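Local structure of putative diflavin flavoprotein A 5 (Nostoc sp. PCC 7120, 4FEK) at residues Thr107-Leu112 and Asn128-Arg133; Leu146-Ile151 and Leu160-Val165; Lys5-Gln10 and Ala23-Arg28; Ser62-Tyr67 and Ile93-Ala98. The protein probably helps transfer electrons from NADH to oxygen, forming water, as the N-terminal metallo-beta-lactamase-like part of a longer flavoprotein. All blocks are in the same frame, centred on the assembly; numbering follows the deposited sequence.

Contact 1. Residues Thr107-Leu112 and Asn128-Arg133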
# COMPACT_ATOMS: atom_id res chain seq x y z
N THR A 107 -15.90 -5.19 4.93
CA THR A 107 -16.27 -4.01 4.17
C THR A 107 -15.03 -3.49 3.48
O THR A 107 -13.97 -3.36 4.09
CB THR A 107 -16.89 -2.91 5.05
OG1 THR A 107 -18.15 -3.38 5.54
CG2 THR A 107 -17.12 -1.63 4.24
N PHE A 108 -15.17 -3.27 2.18
CA PHE A 108 -14.11 -2.68 1.39
C PHE A 108 -14.10 -1.17 1.59
O PHE A 108 -15.15 -0.52 1.55
CB PHE A 108 -14.29 -3.04 -0.08
CG PHE A 108 -14.00 -4.47 -0.37
CD1 PHE A 108 -15.02 -5.41 -0.46
CD2 PHE A 108 -12.69 -4.90 -0.51
CE1 PHE A 108 -14.74 -6.74 -0.70
CE2 PHE A 108 -12.40 -6.22 -0.75
CZ PHE A 108 -13.43 -7.15 -0.85
N VAL A 109 -12.91 -0.63 1.81
CA VAL A 109 -12.73 0.80 2.03
C VAL A 109 -11.78 1.27 0.92
O VAL A 109 -10.68 0.75 0.76
CB VAL A 109 -12.12 1.10 3.42
CG1 VAL A 109 -11.91 2.62 3.60
CG2 VAL A 109 -13.03 0.56 4.52
N CYS A 110 -12.24 2.19 0.11
CA CYS A 110 -11.46 2.59 -1.05
C CYS A 110 -11.76 4.03 -1.39
O CYS A 110 -12.70 4.62 -0.86
CB CYS A 110 -11.78 1.70 -2.26
SG CYS A 110 -13.54 1.70 -2.74
N SER A 111 -10.95 4.58 -2.28
CA SER A 111 -11.27 5.87 -2.85
C SER A 111 -12.42 5.64 -3.83
O SER A 111 -12.52 4.58 -4.48
CB SER A 111 -10.05 6.50 -3.54
OG SER A 111 -10.41 7.76 -4.09
N LEU A 112 -13.28 6.63 -3.92
CA LEU A 112 -14.49 6.60 -4.75
C LEU A 112 -14.33 6.00 -6.16
O LEU A 112 -15.15 5.18 -6.57
CB LEU A 112 -15.09 8.01 -4.80
CG LEU A 112 -16.57 8.23 -5.11
CD1 LEU A 112 -16.78 8.30 -6.60
CD2 LEU A 112 -17.42 7.14 -4.51
N ASN A 128 -20.13 -5.01 0.31
CA ASN A 128 -20.15 -3.90 1.26
C ASN A 128 -18.94 -3.00 0.94
O ASN A 128 -17.80 -3.44 1.05
CB ASN A 128 -20.04 -4.44 2.67
CG ASN A 128 -21.09 -5.50 2.98
OD1 ASN A 128 -22.23 -5.39 2.54
ND2 ASN A 128 -20.69 -6.54 3.71
N ILE A 129 -19.20 -1.77 0.51
CA ILE A 129 -18.11 -0.85 0.19
C ILE A 129 -18.27 0.49 0.91
O ILE A 129 -19.35 1.08 0.93
CB ILE A 129 -18.01 -0.60 -1.33
CG1 ILE A 129 -17.89 -1.93 -2.07
CG2 ILE A 129 -16.82 0.31 -1.67
CD1 ILE A 129 -17.90 -1.77 -3.54
N LEU A 130 -17.18 0.96 1.51
CA LEU A 130 -17.15 2.25 2.17
C LEU A 130 -16.21 3.20 1.40
O LEU A 130 -15.00 3.19 1.60
CB LEU A 130 -16.68 2.07 3.60
CG LEU A 130 -16.62 3.29 4.51
CD1 LEU A 130 -17.87 4.15 4.35
CD2 LEU A 130 -16.47 2.81 5.95
N PRO A 131 -16.76 3.99 0.49
CA PRO A 131 -15.83 4.90 -0.21
C PRO A 131 -15.37 6.06 0.68
O PRO A 131 -16.13 6.56 1.50
CB PRO A 131 -16.64 5.37 -1.42
CG PRO A 131 -18.07 5.13 -1.06
CD PRO A 131 -18.11 3.98 -0.10
N MSE A 132 -14.11 6.47 0.54
CA MSE A 132 -13.60 7.55 1.38
C MSE A 132 -13.24 8.75 0.50
O MSE A 132 -12.41 8.66 -0.40
CB MSE A 132 -12.40 7.09 2.22
CG MSE A 132 -12.72 5.99 3.24
SE MSE A 132 -13.98 6.50 4.65
CE MSE A 132 -13.66 5.03 5.89
N ARG A 133 -13.89 9.87 0.76
CA ARG A 133 -13.72 11.06 -0.08
C ARG A 133 -12.71 12.06 0.54
O ARG A 133 -12.34 13.04 -0.09
CB ARG A 133 -15.09 11.72 -0.34
CG ARG A 133 -15.96 11.00 -1.39
CD ARG A 133 -17.48 11.29 -1.27
NE ARG A 133 -18.09 10.38 -0.30
CZ ARG A 133 -18.96 9.42 -0.59
NH1 ARG A 133 -19.39 9.23 -1.84
NH2 ARG A 133 -19.42 8.65 0.38
O HOH W 1 -12.45 9.08 -2.79
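F108, V109 and C110 run alongside I129, L130 and P131 as parallel strands, with short axes 4.5 Å apart at closest and 21° from each other. They are the two strands of a beta-alpha-beta unit, joined through helix 112-121, in the metallo-beta-lactamase-like domain. Strand 129-132 ends its sheet. Strand 107-111 also bonds to strand 80-84.

F108 N donates to N128 O at 2.9 Å, and M132 N to C110 O at 2.7 Å. The bond from C110 N to L130 O is longer, 3.3 Å. L130 N also donates to F108 O, but the modelled length is too short to trust.

The side chains alternate between two faces. F108, C110, I129 and P131 share one, where F108 and I129 touch L118 of helix 112-121. C110 SG meets the CG2 branch of I129 at 3.7 Å. Just past the strand, L112 reaches across with CD2, 3.6 Å from P131 CB.

V109 and L130 point to the other face, side by side. V109 has CG1 anti to its backbone N (chi1 179°), which sends this methyl toward M132 of the neighbouring strand. Its contact with M132 CG, 3.5 Å, is tighter than usual for two carbons. F148 of the second sheet touches both V109 and M132, so this face belongs to the interior between the sheets. The selenomethionine chain of M132 bends at chi2 (-65°) and folds back, leaving its CE methyl 3.8 Å from V109 CG1.

Contact 2. Residues Leu146-Ile151 and Leu160-Val165; sequences LKFLPI and LCTYDV
F148 and T162 are paired across two antiparallel strands, as a non-hydrogen-bonded pair, with their side chains side by side on one face. T162 offers both branches to the ring. Its CG2 is 3.6 Å from F148 CE2, and its OG1 approaches F148 CD2 and CE2 obliquely. The same CG2 also touches L146 CG, 3.6 Å away. L160 CD2 meets F148 CD2 at 3.8 Å.

The opposite face carries K147, L149, C161 and Y163. The extended chain of K147 passes V165 at about a right angle, with CE 3.7 Å from V165 CG1. Its CD lies at the edge of the Y163 ring. Beyond the strand end, I151 CD1 meets C161 SG at 3.8 Å.

Backbone bonds set this register. K147 and Y163 form one hydrogen-bonded pair, in which K147 N donates to Y163 O at 2.8 Å and Y163 N donates back to K147 O. L149 and C161 form the other. There L149 N lies 2.9 Å from C161 O, and C161 N donates back to L149 O.

Further out, D164 OD2 bonds to H144 ND1 and D164 OD1 to Q166 N. Y163 OH bonds to Q223 O. I84 of the other sheet touches L146, F148 and T162. The strands form a beta hairpin of the second sheet, whose L146, F148 and T162 face is turned to the first sheet, as in the alpha-beta/beta-alpha sandwich of the metallo-beta-lactamase fold.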
# COMPACT_ATOMS: atom_id res chain seq x y z
N LEU A 146 -8.44 6.42 11.60
CA LEU A 146 -7.82 6.49 10.28
C LEU A 146 -8.28 7.73 9.52
O LEU A 146 -9.48 7.95 9.38
CB LEU A 146 -8.23 5.26 9.47
CG LEU A 146 -7.30 4.05 9.54
CD1 LEU A 146 -6.59 3.98 10.85
CD2 LEU A 146 -8.05 2.76 9.24
N LYS A 147 -7.32 8.52 9.04
CA LYS A 147 -7.61 9.64 8.15
C LYS A 147 -7.31 9.19 6.72
O LYS A 147 -6.37 8.44 6.51
CB LYS A 147 -6.75 10.85 8.51
CG LYS A 147 -6.95 11.31 9.96
CD LYS A 147 -6.36 12.70 10.20
CE LYS A 147 -6.89 13.31 11.49
NZ LYS A 147 -6.29 14.66 11.75
N PHE A 148 -8.13 9.63 5.77
CA PHE A 148 -7.97 9.22 4.37
C PHE A 148 -7.65 10.39 3.44
O PHE A 148 -8.32 11.43 3.46
CB PHE A 148 -9.21 8.47 3.90
CG PHE A 148 -9.41 7.16 4.61
CD1 PHE A 148 -10.17 7.09 5.77
CD2 PHE A 148 -8.80 6.01 4.15
CE1 PHE A 148 -10.33 5.89 6.45
CE2 PHE A 148 -8.97 4.80 4.83
CZ PHE A 148 -9.73 4.75 5.97
N LEU A 149 -6.61 10.20 2.62
CA LEU A 149 -6.15 11.24 1.72
C LEU A 149 -6.13 10.69 0.29
O LEU A 149 -5.16 10.06 -0.13
CB LEU A 149 -4.76 11.74 2.11
CG LEU A 149 -4.55 12.33 3.52
CD1 LEU A 149 -4.40 11.26 4.61
CD2 LEU A 149 -3.34 13.24 3.52
N PRO A 150 -7.22 10.93 -0.45
CA PRO A 150 -7.24 10.45 -1.83
C PRO A 150 -6.18 11.20 -2.60
O PRO A 150 -6.07 12.44 -2.48
CB PRO A 150 -8.65 10.84 -2.32
CG PRO A 150 -9.46 10.98 -1.06
CD PRO A 150 -8.50 11.57 -0.07
N ILE A 151 -5.40 10.46 -3.36
CA ILE A 151 -4.40 11.06 -4.25
C ILE A 151 -4.64 10.58 -5.68
O ILE A 151 -3.81 9.88 -6.26
CB ILE A 151 -2.95 10.78 -3.76
CG1 ILE A 151 -2.74 9.30 -3.47
CG2 ILE A 151 -2.64 11.63 -2.49
CD1 ILE A 151 -1.27 8.91 -3.38
N LEU A 160 -4.91 6.13 -2.89
CA LEU A 160 -5.36 6.55 -1.57
C LEU A 160 -4.24 6.31 -0.58
O LEU A 160 -3.66 5.22 -0.57
CB LEU A 160 -6.56 5.68 -1.13
CG LEU A 160 -7.20 5.94 0.23
CD1 LEU A 160 -7.93 7.28 0.20
CD2 LEU A 160 -8.19 4.82 0.58
N CYS A 161 -3.94 7.32 0.24
CA CYS A 161 -3.09 7.15 1.41
C CYS A 161 -3.97 7.12 2.65
O CYS A 161 -5.01 7.76 2.69
CB CYS A 161 -2.10 8.32 1.55
SG CYS A 161 -0.77 8.29 0.32
N THR A 162 -3.55 6.36 3.66
CA THR A 162 -4.29 6.23 4.91
C THR A 162 -3.35 6.53 6.05
O THR A 162 -2.22 6.06 6.04
CB THR A 162 -4.80 4.80 5.11
OG1 THR A 162 -5.54 4.40 3.96
CG2 THR A 162 -5.72 4.74 6.36
N TYR A 163 -3.81 7.32 7.01
CA TYR A 163 -2.96 7.73 8.12
C TYR A 163 -3.59 7.31 9.45
O TYR A 163 -4.74 7.63 9.72
CB TYR A 163 -2.76 9.25 8.07
CG TYR A 163 -1.96 9.85 9.21
CD1 TYR A 163 -0.58 9.71 9.26
CD2 TYR A 163 -2.59 10.58 10.21
CE1 TYR A 163 0.16 10.29 10.30
CE2 TYR A 163 -1.85 11.16 11.26
CZ TYR A 163 -0.48 11.00 11.29
OH TYR A 163 0.25 11.57 12.31
N ASP A 164 -2.84 6.58 10.26
CA ASP A 164 -3.33 6.15 11.57
C ASP A 164 -2.82 7.15 12.58
O ASP A 164 -1.64 7.23 12.83
CB ASP A 164 -2.85 4.74 11.88
CG ASP A 164 -3.34 4.22 13.25
OD1 ASP A 164 -3.77 5.03 14.09
OD2 ASP A 164 -3.28 2.99 13.47
N VAL A 165 -3.73 7.94 13.13
CA VAL A 165 -3.33 9.01 14.05
C VAL A 165 -2.63 8.45 15.30
O VAL A 165 -1.73 9.09 15.84
CB VAL A 165 -4.51 9.93 14.43
CG1 VAL A 165 -5.11 10.55 13.18
CG2 VAL A 165 -5.56 9.15 15.18

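Contact 3. Residues Lys5-Gln10 and Ala23-Arg28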
# COMPACT_ATOMS: atom_id res chain seq x y z
N LYS A 5 15.79 -18.89 -3.71
CA LYS A 5 14.94 -19.10 -2.55
C LYS A 5 13.47 -19.10 -2.96
O LYS A 5 13.12 -18.53 -4.00
CB LYS A 5 15.19 -18.02 -1.50
CG LYS A 5 16.66 -17.69 -1.24
CD LYS A 5 16.79 -16.68 -0.10
CE LYS A 5 18.21 -16.15 0.04
NZ LYS A 5 18.32 -15.18 1.18
N PRO A 6 12.60 -19.75 -2.17
CA PRO A 6 11.17 -19.73 -2.47
C PRO A 6 10.52 -18.44 -1.98
O PRO A 6 11.10 -17.74 -1.14
CB PRO A 6 10.64 -20.90 -1.66
CG PRO A 6 11.53 -20.92 -0.46
CD PRO A 6 12.90 -20.62 -1.01
N ARG A 7 9.32 -18.14 -2.47
CA ARG A 7 8.54 -17.01 -1.97
C ARG A 7 8.06 -17.33 -0.56
O ARG A 7 7.68 -18.46 -0.27
CB ARG A 7 7.35 -16.75 -2.89
CG ARG A 7 7.76 -16.41 -4.31
CD ARG A 7 6.59 -16.02 -5.19
NE ARG A 7 7.10 -15.62 -6.50
CZ ARG A 7 6.34 -15.41 -7.57
NH1 ARG A 7 5.03 -15.57 -7.51
NH2 ARG A 7 6.92 -15.04 -8.71
N ASP A 8 8.08 -16.34 0.32
CA ASP A 8 7.59 -16.54 1.69
C ASP A 8 6.90 -15.27 2.18
O ASP A 8 6.87 -14.25 1.49
CB ASP A 8 8.72 -16.95 2.64
CG ASP A 8 9.80 -15.87 2.80
OD1 ASP A 8 9.50 -14.67 2.65
OD2 ASP A 8 10.96 -16.23 3.10
N VAL A 9 6.36 -15.31 3.40
CA VAL A 9 5.78 -14.11 3.98
C VAL A 9 6.47 -13.81 5.29
O VAL A 9 6.61 -14.68 6.15
CB VAL A 9 4.25 -14.24 4.17
CG1 VAL A 9 3.68 -12.98 4.83
CG2 VAL A 9 3.58 -14.50 2.84
N GLN A 10 6.92 -12.58 5.45
CA GLN A 10 7.61 -12.16 6.64
C GLN A 10 6.63 -11.32 7.48
O GLN A 10 6.10 -10.31 7.00
CB GLN A 10 8.85 -11.36 6.18
CG GLN A 10 9.81 -10.88 7.21
CD GLN A 10 10.97 -10.15 6.55
OE1 GLN A 10 10.77 -9.39 5.59
NE2 GLN A 10 12.18 -10.38 7.03
N ALA A 23 5.10 -10.14 1.66
CA ALA A 23 5.16 -11.28 0.77
C ALA A 23 6.38 -11.05 -0.08
O ALA A 23 6.48 -10.01 -0.75
CB ALA A 23 3.94 -11.33 -0.10
N ARG A 24 7.32 -11.99 -0.06
CA ARG A 24 8.62 -11.77 -0.67
C ARG A 24 8.85 -12.64 -1.88
O ARG A 24 8.45 -13.82 -1.91
CB ARG A 24 9.74 -12.00 0.36
CG ARG A 24 9.63 -11.11 1.59
CD ARG A 24 10.90 -11.13 2.39
NE ARG A 24 11.22 -12.47 2.89
CZ ARG A 24 12.37 -12.81 3.45
NH1 ARG A 24 13.34 -11.91 3.59
NH2 ARG A 24 12.57 -14.06 3.85
N SER A 25 9.49 -12.06 -2.90
CA SER A 25 9.95 -12.82 -4.05
C SER A 25 11.38 -12.43 -4.46
O SER A 25 11.68 -11.25 -4.67
CB SER A 25 9.01 -12.67 -5.24
OG SER A 25 9.44 -13.49 -6.33
N TRP A 26 12.26 -13.41 -4.55
CA TRP A 26 13.66 -13.11 -4.91
C TRP A 26 13.87 -12.87 -6.41
O TRP A 26 14.94 -12.44 -6.84
CB TRP A 26 14.59 -14.19 -4.35
CG TRP A 26 14.48 -14.27 -2.85
CD1 TRP A 26 13.62 -15.05 -2.12
CD2 TRP A 26 15.24 -13.51 -1.90
NE1 TRP A 26 13.80 -14.82 -0.78
CE2 TRP A 26 14.79 -13.88 -0.62
CE3 TRP A 26 16.25 -12.55 -2.02
CZ2 TRP A 26 15.32 -13.34 0.55
CZ3 TRP A 26 16.78 -12.01 -0.86
CH2 TRP A 26 16.32 -12.41 0.41
N SER A 27 12.83 -13.13 -7.20
CA SER A 27 12.87 -12.92 -8.65
C SER A 27 11.71 -12.04 -9.07
O SER A 27 10.77 -11.83 -8.29
CB SER A 27 12.81 -14.27 -9.37
OG SER A 27 11.66 -14.99 -8.96
N ARG A 28 11.78 -11.51 -10.29
CA ARG A 28 10.77 -10.58 -10.80
C ARG A 28 9.38 -11.23 -10.74
O ARG A 28 9.24 -12.44 -10.87
CB ARG A 28 11.09 -10.17 -12.24
CG ARG A 28 10.87 -11.24 -13.26
CD ARG A 28 12.20 -11.65 -13.84
NE ARG A 28 12.45 -13.04 -13.55
CZ ARG A 28 13.63 -13.64 -13.65
NH1 ARG A 28 14.70 -12.97 -14.05
NH2 ARG A 28 13.71 -14.93 -13.35
O HOH W 2 11.53 -16.15 -4.81
O HOH W 3 12.56 -16.94 1.40
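D8 and R24 form the salt bridge of this contact, near the open end of the hairpin of strands 8-15 and 18-25. R24 NE is 2.8 Å from D8 OD1, and R24 NH2 is 2.8 Å from D8 OD2. The grip is side-on. Both oxygens use their syn lone pairs, and the carboxylate and guanidinium planes are 13° apart. A bend at chi3 (-62°) turns the guanidinium of R24 to meet the carboxylate.

Other groups lie over faces. Q10 CD and W26 CZ2 lie over opposite faces of this guanidinium, both offset toward its rim. K5 runs across the W26 ring, with CD 3.7 Å from the five-membered centroid as a CH-pi contact. Its NZ is 3.9 Å from the six-membered centroid, a cation-pi contact, though K5 is poorly ordered.

Among the backbone bonds, R24 N donates to D8 O at 2.8 Å, while the return bond from D8 N to R24 O is weak. R7 NE makes a weak bond to S25 OG, which itself donates to S27 O. One water bridges K5 O and W26 N.

Beyond the hairpin, R24 NH1 bonds to D183 OD1 and G182 O. The buried guanidinium has carboxylates of D8 and D183 as partners, which probably stabilise its positive charge, and it ties the N-terminal hairpin to the 182-183 loop.

Contact 4. Residues Ser62-Tyr67 and Ile93-Ala98; sequences SFMKIY and IPTFKA
M64 and T95 carry most of this contact, with a smaller share from Y67. They belong to helix 61-74 and helix 93-102, whose short axes are 9.2 Å apart at closest. The N-to-C directions differ by 28°, so the helices run roughly the same way. They pack beside each other on the seven-stranded sheet of the metallo-beta-lactamase-like domain, where F63 touches strand 18-25.

The CB of M64, a selenomethionine, is directed toward the other helix. CG is anti to the backbone N (chi1 172°), and the chain stays extended until it bends at chi3 (61°). This carries SE past T95 to the first turn of helix 93-102. SE lies 3.5 Å from P94 O, which also accepts from A98 N within the helix. SE also touches P94 CB and A98 CB, each at 4.2 Å, so it sits against two successive turns.

T95 slides past M64 in the opposite direction. The two CA atoms are 5.6 Å apart, and T95 OG1 comes within 3.7 Å of M64 CB. OG1 bonds to P59 O, in the loop before helix 61-74. That bond probably fixes the rotation of T95, with CG2 toward Y67.

Y67 sits one turn after M64. The Y67 and T95 side chains cross at about a right angle, with Y67 CD2 4.2 Å from T95 CG2. Y67 OH bonds to S45 OG of strand 41-49, so the ring spans from helix to sheet.

No hydrogen bond joins the two segments. They bury a modest 185 Å² and meet through van der Waals contact, while the hydroxyls of T95 and Y67 connect to other parts of the domain.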
# COMPACT_ATOMS: atom_id res chain seq x y z
N SER A 62 -0.40 -13.70 -7.46
CA SER A 62 0.85 -14.44 -7.43
C SER A 62 1.28 -14.80 -6.00
O SER A 62 1.92 -15.83 -5.76
CB SER A 62 1.94 -13.64 -8.14
OG SER A 62 3.19 -14.30 -8.04
N PHE A 63 0.90 -13.94 -5.05
CA PHE A 63 1.22 -14.11 -3.64
C PHE A 63 0.01 -14.58 -2.82
O PHE A 63 0.10 -14.75 -1.60
CB PHE A 63 1.67 -12.78 -3.05
CG PHE A 63 3.08 -12.39 -3.38
CD1 PHE A 63 4.13 -13.27 -3.16
CD2 PHE A 63 3.36 -11.12 -3.86
CE1 PHE A 63 5.44 -12.89 -3.42
CE2 PHE A 63 4.67 -10.74 -4.14
CZ PHE A 63 5.70 -11.64 -3.92
N MSE A 64 -1.13 -14.77 -3.48
CA MSE A 64 -2.40 -14.99 -2.79
C MSE A 64 -2.37 -16.12 -1.78
O MSE A 64 -2.77 -15.93 -0.62
CB MSE A 64 -3.51 -15.27 -3.79
CG MSE A 64 -4.82 -15.70 -3.14
SE MSE A 64 -6.18 -16.10 -4.50
CE MSE A 64 -5.29 -17.57 -5.43
N LYS A 65 -1.91 -17.28 -2.21
CA LYS A 65 -1.93 -18.47 -1.36
C LYS A 65 -1.08 -18.31 -0.11
O LYS A 65 -1.56 -18.54 0.99
CB LYS A 65 -1.50 -19.73 -2.12
CG LYS A 65 -1.57 -20.98 -1.25
CD LYS A 65 -1.03 -22.22 -1.97
CE LYS A 65 -1.23 -23.49 -1.15
NZ LYS A 65 -2.65 -23.93 -1.07
N ILE A 66 0.18 -17.89 -0.26
CA ILE A 66 1.03 -17.75 0.93
C ILE A 66 0.59 -16.58 1.81
O ILE A 66 0.73 -16.62 3.03
CB ILE A 66 2.54 -17.65 0.60
CG1 ILE A 66 2.83 -16.46 -0.30
CG2 ILE A 66 3.04 -18.94 -0.04
CD1 ILE A 66 4.31 -16.25 -0.56
N TYR A 67 0.03 -15.55 1.18
CA TYR A 67 -0.54 -14.45 1.92
C TYR A 67 -1.67 -14.90 2.85
O TYR A 67 -1.66 -14.62 4.04
CB TYR A 67 -1.07 -13.40 0.95
CG TYR A 67 -1.79 -12.30 1.68
CD1 TYR A 67 -1.10 -11.45 2.54
CD2 TYR A 67 -3.16 -12.12 1.53
CE1 TYR A 67 -1.76 -10.43 3.21
CE2 TYR A 67 -3.83 -11.12 2.20
CZ TYR A 67 -3.12 -10.27 3.04
OH TYR A 67 -3.81 -9.27 3.68
N ILE A 93 -8.04 -9.04 -7.90
CA ILE A 93 -9.39 -9.58 -7.77
C ILE A 93 -9.43 -11.00 -7.18
O ILE A 93 -10.23 -11.26 -6.28
CB ILE A 93 -10.19 -9.51 -9.09
CG1 ILE A 93 -10.37 -8.05 -9.53
CG2 ILE A 93 -11.55 -10.22 -8.95
CD1 ILE A 93 -11.03 -7.21 -8.47
N PRO A 94 -8.58 -11.92 -7.68
CA PRO A 94 -8.62 -13.26 -7.08
C PRO A 94 -8.34 -13.26 -5.57
O PRO A 94 -8.96 -14.03 -4.82
CB PRO A 94 -7.54 -14.03 -7.84
CG PRO A 94 -7.49 -13.34 -9.19
CD PRO A 94 -7.73 -11.89 -8.90
N THR A 95 -7.44 -12.41 -5.11
CA THR A 95 -7.20 -12.30 -3.67
C THR A 95 -8.42 -11.74 -2.91
O THR A 95 -8.74 -12.22 -1.83
CB THR A 95 -5.93 -11.43 -3.37
OG1 THR A 95 -4.86 -11.84 -4.22
CG2 THR A 95 -5.51 -11.59 -1.90
N PHE A 96 -9.08 -10.74 -3.49
CA PHE A 96 -10.30 -10.19 -2.89
C PHE A 96 -11.38 -11.28 -2.84
O PHE A 96 -12.13 -11.37 -1.87
CB PHE A 96 -10.86 -9.02 -3.71
CG PHE A 96 -9.95 -7.83 -3.77
CD1 PHE A 96 -8.90 -7.69 -2.87
CD2 PHE A 96 -10.15 -6.84 -4.72
CE1 PHE A 96 -8.06 -6.58 -2.93
CE2 PHE A 96 -9.31 -5.74 -4.79
CZ PHE A 96 -8.27 -5.61 -3.89
N LYS A 97 -11.46 -12.07 -3.91
CA LYS A 97 -12.46 -13.13 -4.02
C LYS A 97 -12.28 -14.19 -2.94
O LYS A 97 -13.25 -14.65 -2.34
CB LYS A 97 -12.43 -13.76 -5.41
CG LYS A 97 -13.50 -14.84 -5.65
CD LYS A 97 -13.47 -15.36 -7.09
CE LYS A 97 -14.44 -16.52 -7.28
NZ LYS A 97 -14.12 -17.69 -6.40
N ALA A 98 -11.03 -14.57 -2.67
CA ALA A 98 -10.74 -15.53 -1.60
C ALA A 98 -11.05 -14.97 -0.22
O ALA A 98 -11.63 -15.66 0.63
CB ALA A 98 -9.29 -15.98 -1.67

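Contacts 1 and 3 lie at the two edges of the seven-stranded sheet, with centres 30 Å apart. Contact 4 sits between them. Its F63 reaches A23 of contact 3, with F63 CG 3.6 Å from A23 CB. On the other side F96 CG is 4.2 Å from F108 CE2 of contact 1. Contact 2 belongs to the second sheet, its centre 12 Å from that of contact 1. The sheets meet there, with M132 CE 3.5 Å from F148 CE1. Contacts 2 and 3 stay about 18 Å apart at their nearest atoms. A bound PEG, probably from crystallisation, lies about 4 Å from the side chain of I151 in contact 2.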